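Local structure of DNA mismatch repair protein MLH3 (Saccharomyces cerevisiae S288C, 6RMN) at residues S63-V68 and L156-S161; L143-H148 and V181-H186; K26-R31 and I210-K215. The protein acts in DNA mismatch repair as a component of the MutLbeta heterodimer, correcting insertion-deletion loops, and is represented here by its C-terminal part. All coordinates share one frame; numbering follows the deposited sequence.

Contact 1: S63-V68 and L156-S161; sequences SLLTEV and LPMDLS
Helix 48-69, whose first turns supply the zinc ligands His49 and Glu53, ends its run against an irregular loop, and the joint between Leu65, Val68 and Met158 illustrates how one flexible side chain can tie a loop to a helix. Leu65 and Val68 lie three residues apart, and both offer methyls to the same atom. The Met158 chain is bent twice, at chi2 (-60°) and again at chi3 (-75°), which folds its terminal methyl round toward the helix. There CE lies 3.7 Å from Val68 CG1, the two side chains meeting at a slant. Leu65 adds a looser contact, with CD2 4.3 Å from Met158 CE. The joint is apolar, and no hydrogen bond crosses between the segments. The backbone of Met158 is held by polar partners: its N donates to Glu99 OE2 of helix 87-101 and its O accepts from Lys102 NZ, while the side chain also rests on Trp103. The loop thus bridges helix 48-69, by apolar packing, and the end of helix 87-101 with the residues after it, by hydrogen bonds and the Trp103 contact. Nearer the edge of the contact, Leu160 points toward the helix and brings CD2 to 4.0 Å from the backbone atom Val68 O.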
# COMPACT_ATOMS: atom_id res chain seq x y z
N SER B 63 -9.86 -10.21 26.90
CA SER B 63 -10.42 -9.64 28.13
C SER B 63 -11.33 -10.63 28.88
O SER B 63 -11.20 -10.78 30.09
CB SER B 63 -11.18 -8.35 27.84
OG SER B 63 -10.29 -7.38 27.32
N LEU B 64 -12.26 -11.28 28.15
CA LEU B 64 -13.24 -12.22 28.68
C LEU B 64 -12.57 -13.45 29.30
O LEU B 64 -12.94 -13.85 30.40
CB LEU B 64 -14.26 -12.62 27.58
CG LEU B 64 -15.11 -13.90 27.78
CD1 LEU B 64 -16.09 -13.75 28.89
CD2 LEU B 64 -15.85 -14.27 26.52
N LEU B 65 -11.62 -14.05 28.58
CA LEU B 65 -10.96 -15.27 29.04
C LEU B 65 -9.94 -15.02 30.15
O LEU B 65 -9.75 -15.91 30.97
CB LEU B 65 -10.37 -16.06 27.86
CG LEU B 65 -11.46 -16.80 27.06
CD1 LEU B 65 -11.08 -16.97 25.63
CD2 LEU B 65 -11.89 -18.11 27.74
N THR B 66 -9.35 -13.80 30.24
CA THR B 66 -8.43 -13.43 31.33
C THR B 66 -9.24 -13.33 32.62
O THR B 66 -8.78 -13.82 33.65
CB THR B 66 -7.66 -12.12 30.99
OG1 THR B 66 -6.88 -12.37 29.83
CG2 THR B 66 -6.73 -11.67 32.10
N GLU B 67 -10.47 -12.78 32.55
CA GLU B 67 -11.38 -12.65 33.69
C GLU B 67 -11.85 -14.02 34.20
O GLU B 67 -11.87 -14.26 35.41
CB GLU B 67 -12.61 -11.82 33.32
CG GLU B 67 -12.37 -10.32 33.22
CD GLU B 67 -13.52 -9.57 32.59
OE1 GLU B 67 -14.58 -9.43 33.24
OE2 GLU B 67 -13.37 -9.13 31.43
N VAL B 68 -12.26 -14.90 33.28
CA VAL B 68 -12.79 -16.23 33.59
C VAL B 68 -11.71 -17.12 34.23
O VAL B 68 -11.95 -17.69 35.30
CB VAL B 68 -13.47 -16.85 32.34
CG1 VAL B 68 -13.74 -18.35 32.51
CG2 VAL B 68 -14.76 -16.10 32.00
N LEU B 156 -16.24 -28.51 25.03
CA LEU B 156 -15.65 -29.18 26.19
C LEU B 156 -15.61 -28.24 27.38
O LEU B 156 -15.71 -27.02 27.17
CB LEU B 156 -14.30 -29.88 25.90
CG LEU B 156 -13.16 -29.12 25.24
CD1 LEU B 156 -12.34 -28.33 26.27
CD2 LEU B 156 -12.22 -30.09 24.57
N PRO B 157 -15.57 -28.74 28.64
CA PRO B 157 -15.60 -27.83 29.81
C PRO B 157 -14.35 -26.97 29.99
O PRO B 157 -13.28 -27.32 29.50
CB PRO B 157 -15.82 -28.78 31.00
CG PRO B 157 -16.17 -30.12 30.41
CD PRO B 157 -15.50 -30.16 29.08
N MET B 158 -14.51 -25.83 30.68
CA MET B 158 -13.43 -24.89 30.97
C MET B 158 -12.47 -25.46 31.99
O MET B 158 -12.82 -25.53 33.17
CB MET B 158 -13.99 -23.55 31.49
CG MET B 158 -14.12 -22.50 30.44
SD MET B 158 -12.59 -22.03 29.61
CE MET B 158 -11.82 -21.09 30.84
N ASP B 159 -11.27 -25.85 31.57
CA ASP B 159 -10.31 -26.36 32.53
C ASP B 159 -9.52 -25.21 33.14
O ASP B 159 -8.80 -24.50 32.42
CB ASP B 159 -9.40 -27.45 31.94
CG ASP B 159 -8.89 -28.42 32.99
OD1 ASP B 159 -9.72 -29.13 33.60
OD2 ASP B 159 -7.66 -28.46 33.21
N LEU B 160 -9.71 -24.99 34.45
CA LEU B 160 -9.07 -23.93 35.23
C LEU B 160 -7.92 -24.46 36.11
O LEU B 160 -7.30 -23.68 36.84
CB LEU B 160 -10.10 -23.14 36.07
CG LEU B 160 -11.31 -22.51 35.34
CD1 LEU B 160 -12.29 -21.91 36.32
CD2 LEU B 160 -10.89 -21.45 34.36
N SER B 161 -7.61 -25.78 36.00
CA SER B 161 -6.53 -26.47 36.72
C SER B 161 -5.15 -25.92 36.37
O SER B 161 -4.25 -25.93 37.21
CB SER B 161 -6.57 -27.97 36.43
OG SER B 161 -7.68 -28.60 37.04

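Contact 2: L143-H148 and V181-H186; sequences LLQHAH and VPTVFH
The carbonyl oxygen of Pro182, the N-cap residue of helix 183-196, receives two backbone donors, Phe185 N at 2.9 Å and His186 N, farther off at 3.3 Å. The proline ring meanwhile faces the neighbouring helix 136-151. Pro182 CG lies 3.6 Å from the centroid of the His146 ring and only 11° off the ring normal, a CH-pi contact over the face, and Pro182 CB sits 3.5 Å from His146 ND1. His146 has its CG anti to the backbone N (chi1 -170°), which carries the imidazole out from helix 136-151 to lie against the proline. At the ring edge, in its plane, water 2 lies 3.0 Å from His146 ND1 and accepts from Thr183 N. Water 1 repeats the idea: it donates to Gln145 OE1 at 2.8 Å and accepts from Val184 N at 3.1 Å, so two amides of the first helical turn are satisfied through solvent. A leucine in place of His146 would probably leave water 2 without its side-chain partner and Pro182 without a flat aromatic face to lie on. Phe100 of helix 87-101 also meets the imidazole edge-to-face. Together these features exemplify a proline N-cap docked on a neighbouring helix, with waters completing the bonding of the opening turn.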
# COMPACT_ATOMS: atom_id res chain seq x y z
N LEU B 143 -29.28 -21.05 28.00
CA LEU B 143 -28.64 -21.94 28.98
C LEU B 143 -28.75 -23.43 28.56
O LEU B 143 -27.77 -24.16 28.69
CB LEU B 143 -29.21 -21.70 30.40
CG LEU B 143 -29.04 -20.26 30.96
CD1 LEU B 143 -29.58 -20.15 32.36
CD2 LEU B 143 -27.61 -19.79 30.92
N LEU B 144 -29.91 -23.84 28.00
CA LEU B 144 -30.13 -25.20 27.49
C LEU B 144 -29.19 -25.50 26.33
O LEU B 144 -28.65 -26.60 26.28
CB LEU B 144 -31.58 -25.42 27.05
CG LEU B 144 -32.56 -25.80 28.13
CD1 LEU B 144 -33.97 -25.62 27.63
CD2 LEU B 144 -32.35 -27.24 28.61
N GLN B 145 -29.02 -24.53 25.41
CA GLN B 145 -28.13 -24.63 24.24
C GLN B 145 -26.70 -24.99 24.69
O GLN B 145 -26.15 -25.98 24.19
CB GLN B 145 -28.17 -23.32 23.43
CG GLN B 145 -27.42 -23.34 22.11
CD GLN B 145 -27.22 -21.92 21.61
OE1 GLN B 145 -26.65 -21.06 22.30
NE2 GLN B 145 -27.69 -21.64 20.40
N HIS B 146 -26.15 -24.27 25.70
CA HIS B 146 -24.84 -24.57 26.25
C HIS B 146 -24.77 -25.92 26.99
O HIS B 146 -23.79 -26.65 26.81
CB HIS B 146 -24.30 -23.44 27.14
CG HIS B 146 -22.86 -23.65 27.49
ND1 HIS B 146 -21.88 -23.78 26.51
CD2 HIS B 146 -22.27 -23.79 28.70
CE1 HIS B 146 -20.74 -23.97 27.15
NE2 HIS B 146 -20.93 -23.99 28.47
N ALA B 147 -25.81 -26.26 27.79
CA ALA B 147 -25.91 -27.53 28.52
C ALA B 147 -25.89 -28.71 27.54
O ALA B 147 -25.22 -29.72 27.80
CB ALA B 147 -27.18 -27.56 29.36
N HIS B 148 -26.62 -28.59 26.40
CA HIS B 148 -26.67 -29.60 25.35
C HIS B 148 -25.35 -29.63 24.60
O HIS B 148 -24.90 -30.71 24.21
CB HIS B 148 -27.84 -29.38 24.38
CG HIS B 148 -29.18 -29.69 24.98
ND1 HIS B 148 -29.47 -30.95 25.50
CD2 HIS B 148 -30.27 -28.91 25.11
CE1 HIS B 148 -30.71 -30.87 25.95
NE2 HIS B 148 -31.23 -29.66 25.74
N VAL B 181 -15.90 -21.31 25.05
CA VAL B 181 -16.76 -20.15 25.18
C VAL B 181 -18.19 -20.45 24.71
O VAL B 181 -18.35 -20.82 23.55
CB VAL B 181 -16.13 -18.92 24.49
CG1 VAL B 181 -17.06 -17.72 24.57
CG2 VAL B 181 -14.77 -18.60 25.09
N PRO B 182 -19.23 -20.35 25.58
CA PRO B 182 -20.61 -20.61 25.11
C PRO B 182 -20.98 -19.77 23.88
O PRO B 182 -20.53 -18.63 23.77
CB PRO B 182 -21.47 -20.26 26.34
CG PRO B 182 -20.55 -20.45 27.50
CD PRO B 182 -19.22 -19.97 27.01
N THR B 183 -21.76 -20.36 22.95
CA THR B 183 -22.21 -19.73 21.69
C THR B 183 -22.81 -18.33 21.92
O THR B 183 -22.54 -17.43 21.12
CB THR B 183 -23.17 -20.68 20.93
OG1 THR B 183 -22.51 -21.93 20.73
CG2 THR B 183 -23.62 -20.12 19.58
N VAL B 184 -23.59 -18.15 23.00
CA VAL B 184 -24.21 -16.86 23.34
C VAL B 184 -23.15 -15.78 23.61
O VAL B 184 -23.37 -14.63 23.27
CB VAL B 184 -25.27 -16.97 24.47
CG1 VAL B 184 -24.64 -17.38 25.81
CG2 VAL B 184 -26.06 -15.66 24.60
N PHE B 185 -22.00 -16.16 24.20
CA PHE B 185 -20.93 -15.21 24.49
C PHE B 185 -20.22 -14.79 23.19
O PHE B 185 -20.02 -13.60 22.96
CB PHE B 185 -19.97 -15.76 25.55
CG PHE B 185 -20.54 -15.75 26.94
CD1 PHE B 185 -20.56 -14.60 27.70
CD2 PHE B 185 -21.04 -16.92 27.50
CE1 PHE B 185 -21.10 -14.60 29.00
CE2 PHE B 185 -21.58 -16.92 28.79
CZ PHE B 185 -21.60 -15.77 29.53
N HIS B 186 -19.94 -15.77 22.31
CA HIS B 186 -19.36 -15.61 20.97
C HIS B 186 -20.19 -14.60 20.16
O HIS B 186 -19.63 -13.63 19.63
CB HIS B 186 -19.42 -16.97 20.26
CG HIS B 186 -18.11 -17.46 19.75
ND1 HIS B 186 -17.41 -16.78 18.76
CD2 HIS B 186 -17.43 -18.59 20.06
CE1 HIS B 186 -16.34 -17.50 18.51
NE2 HIS B 186 -16.30 -18.60 19.28
O HOH W 1 -24.81 -20.62 24.31
O HOH W 2 -22.96 -22.86 23.89

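Contact 3: K26-R31 and I210-K215; sequences KFILIR and IILISK
In Ile213, chi2 (-57°) bends the chain so that CG1 and CD1 both face strand 27-31; Ile213 and Ile28 reach toward each other tip to tip, Ile28 CG2 lying 3.9 Å from Ile213 CG1. Ile30 adopts the less usual rotamer, its CG1 wedged between the backbone N and the carbonyl carbon (chi1 65°). Its other branch, CG2, makes the contact, 4.0 Å from Ile213 CG1, so that this one methylene is touched by two residues of the strand. One residue earlier in the helix, Leu212 extends the patch: its CD1 lies 4.1 Å from Ile28 CD1, with the side chains crossing nearly at right angles. The principle is helix-on-sheet packing through branched aliphatic chains, without a hydrogen bond between the segments. The short axes of strand and helix approach to 10.2 Å and run at 69° to one another. Around this patch, Ile213 also touches Val19 of strand 18-23 and Cys51 of helix 48-69, and Leu212 rests on Ile55 of that same helix. Phe27 and Leu29, between and beside the inward residues, pack on Leu45 of strand 43-47 and also on the chain of another protein, so strand 27-31 is set between helix 206-216 and a partner subunit.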
# COMPACT_ATOMS: atom_id res chain seq x y z
N LYS B 26 -12.81 1.47 1.02
CA LYS B 26 -13.24 0.14 1.45
C LYS B 26 -12.06 -0.78 1.75
O LYS B 26 -12.17 -1.66 2.61
CB LYS B 26 -14.09 -0.52 0.35
CG LYS B 26 -15.42 0.15 0.11
CD LYS B 26 -16.13 -0.41 -1.11
CE LYS B 26 -17.44 0.29 -1.33
NZ LYS B 26 -17.26 1.72 -1.71
N PHE B 27 -10.94 -0.60 1.01
CA PHE B 27 -9.80 -1.50 1.12
C PHE B 27 -8.51 -0.87 1.50
O PHE B 27 -8.32 0.33 1.30
CB PHE B 27 -9.60 -2.28 -0.19
CG PHE B 27 -10.85 -2.92 -0.74
CD1 PHE B 27 -11.40 -4.05 -0.15
CD2 PHE B 27 -11.48 -2.39 -1.87
CE1 PHE B 27 -12.56 -4.63 -0.66
CE2 PHE B 27 -12.64 -2.98 -2.38
CZ PHE B 27 -13.17 -4.10 -1.78
N ILE B 28 -7.59 -1.69 2.01
CA ILE B 28 -6.23 -1.26 2.29
C ILE B 28 -5.34 -2.08 1.37
O ILE B 28 -5.30 -3.31 1.49
CB ILE B 28 -5.82 -1.37 3.79
CG1 ILE B 28 -6.73 -0.47 4.67
CG2 ILE B 28 -4.33 -1.03 3.96
CD1 ILE B 28 -6.85 -0.88 6.12
N LEU B 29 -4.69 -1.41 0.38
CA LEU B 29 -3.79 -2.09 -0.55
C LEU B 29 -2.43 -2.29 0.12
O LEU B 29 -1.84 -1.33 0.64
CB LEU B 29 -3.66 -1.32 -1.88
CG LEU B 29 -2.73 -1.92 -2.97
CD1 LEU B 29 -3.28 -3.24 -3.55
CD2 LEU B 29 -2.50 -0.90 -4.11
N ILE B 30 -1.97 -3.55 0.13
CA ILE B 30 -0.70 -3.94 0.73
C ILE B 30 0.18 -4.68 -0.29
O ILE B 30 -0.33 -5.34 -1.20
CB ILE B 30 -0.88 -4.70 2.08
CG1 ILE B 30 -1.59 -6.08 1.90
CG2 ILE B 30 -1.60 -3.82 3.14
CD1 ILE B 30 -1.51 -7.08 3.13
N ARG B 31 1.50 -4.53 -0.15
CA ARG B 31 2.49 -5.20 -1.01
C ARG B 31 3.45 -6.02 -0.18
O ARG B 31 3.80 -5.61 0.93
CB ARG B 31 3.27 -4.19 -1.89
CG ARG B 31 4.03 -3.09 -1.12
CD ARG B 31 4.83 -2.19 -2.04
NE ARG B 31 5.50 -1.12 -1.32
CZ ARG B 31 6.56 -0.45 -1.77
NH1 ARG B 31 7.10 -0.75 -2.94
NH2 ARG B 31 7.10 0.52 -1.04
N ILE B 210 -1.59 1.90 8.30
CA ILE B 210 -0.36 1.28 8.77
C ILE B 210 -0.61 0.61 10.12
O ILE B 210 -0.27 -0.56 10.28
CB ILE B 210 0.85 2.28 8.75
CG1 ILE B 210 1.27 2.55 7.29
CG2 ILE B 210 2.05 1.75 9.58
CD1 ILE B 210 2.19 3.81 7.03
N ILE B 211 -1.22 1.34 11.08
CA ILE B 211 -1.58 0.86 12.42
C ILE B 211 -2.53 -0.35 12.34
O ILE B 211 -2.31 -1.35 13.02
CB ILE B 211 -2.18 2.01 13.29
CG1 ILE B 211 -1.10 3.04 13.67
CG2 ILE B 211 -2.90 1.47 14.53
CD1 ILE B 211 -1.59 4.44 13.85
N LEU B 212 -3.59 -0.24 11.50
CA LEU B 212 -4.57 -1.31 11.30
C LEU B 212 -3.93 -2.62 10.83
O LEU B 212 -4.21 -3.65 11.42
CB LEU B 212 -5.69 -0.88 10.33
CG LEU B 212 -6.83 -0.05 10.93
CD1 LEU B 212 -7.69 0.54 9.85
CD2 LEU B 212 -7.70 -0.88 11.86
N ILE B 213 -3.05 -2.58 9.81
CA ILE B 213 -2.38 -3.78 9.29
C ILE B 213 -1.34 -4.31 10.30
O ILE B 213 -1.22 -5.53 10.45
CB ILE B 213 -1.82 -3.58 7.85
CG1 ILE B 213 -2.92 -3.12 6.87
CG2 ILE B 213 -1.08 -4.84 7.31
CD1 ILE B 213 -4.22 -4.05 6.71
N SER B 214 -0.63 -3.42 11.02
CA SER B 214 0.35 -3.78 12.05
C SER B 214 -0.32 -4.62 13.15
O SER B 214 0.21 -5.67 13.54
CB SER B 214 0.97 -2.53 12.66
OG SER B 214 1.87 -2.84 13.70
N LYS B 215 -1.49 -4.15 13.63
CA LYS B 215 -2.29 -4.82 14.65
C LYS B 215 -2.86 -6.14 14.10
O LYS B 215 -2.81 -7.14 14.80
CB LYS B 215 -3.42 -3.91 15.14
CG LYS B 215 -2.97 -2.75 16.03
CD LYS B 215 -4.13 -1.83 16.36
CE LYS B 215 -3.78 -0.79 17.39
NZ LYS B 215 -4.76 0.32 17.40

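How the contacts relate
Contacts 1 and 2 are neighbours, their centres 14 Å apart, and they join directly where Leu65 CD2 meets Val181 CG2 at 3.9 Å. Contact 3 lies on the other side of the chain's centre, about 32 Å from contact 1 and 34 Å from contact 2, centre to centre. Along the sequence the segments of contacts 1 and 2 alternate, and both contacts are nested within the loop closed by contact 3. Helix 48-69 spans the gap: residues near its start pack beside contact 3, and its end forms contact 1. It also carries zinc ligands, as does helix 183-196 with Cys194, consistent with the zinc site lying between the sheet of strands 18-23, 27-31, 43-47 and 232-234 and the helices of contacts 1 and 2.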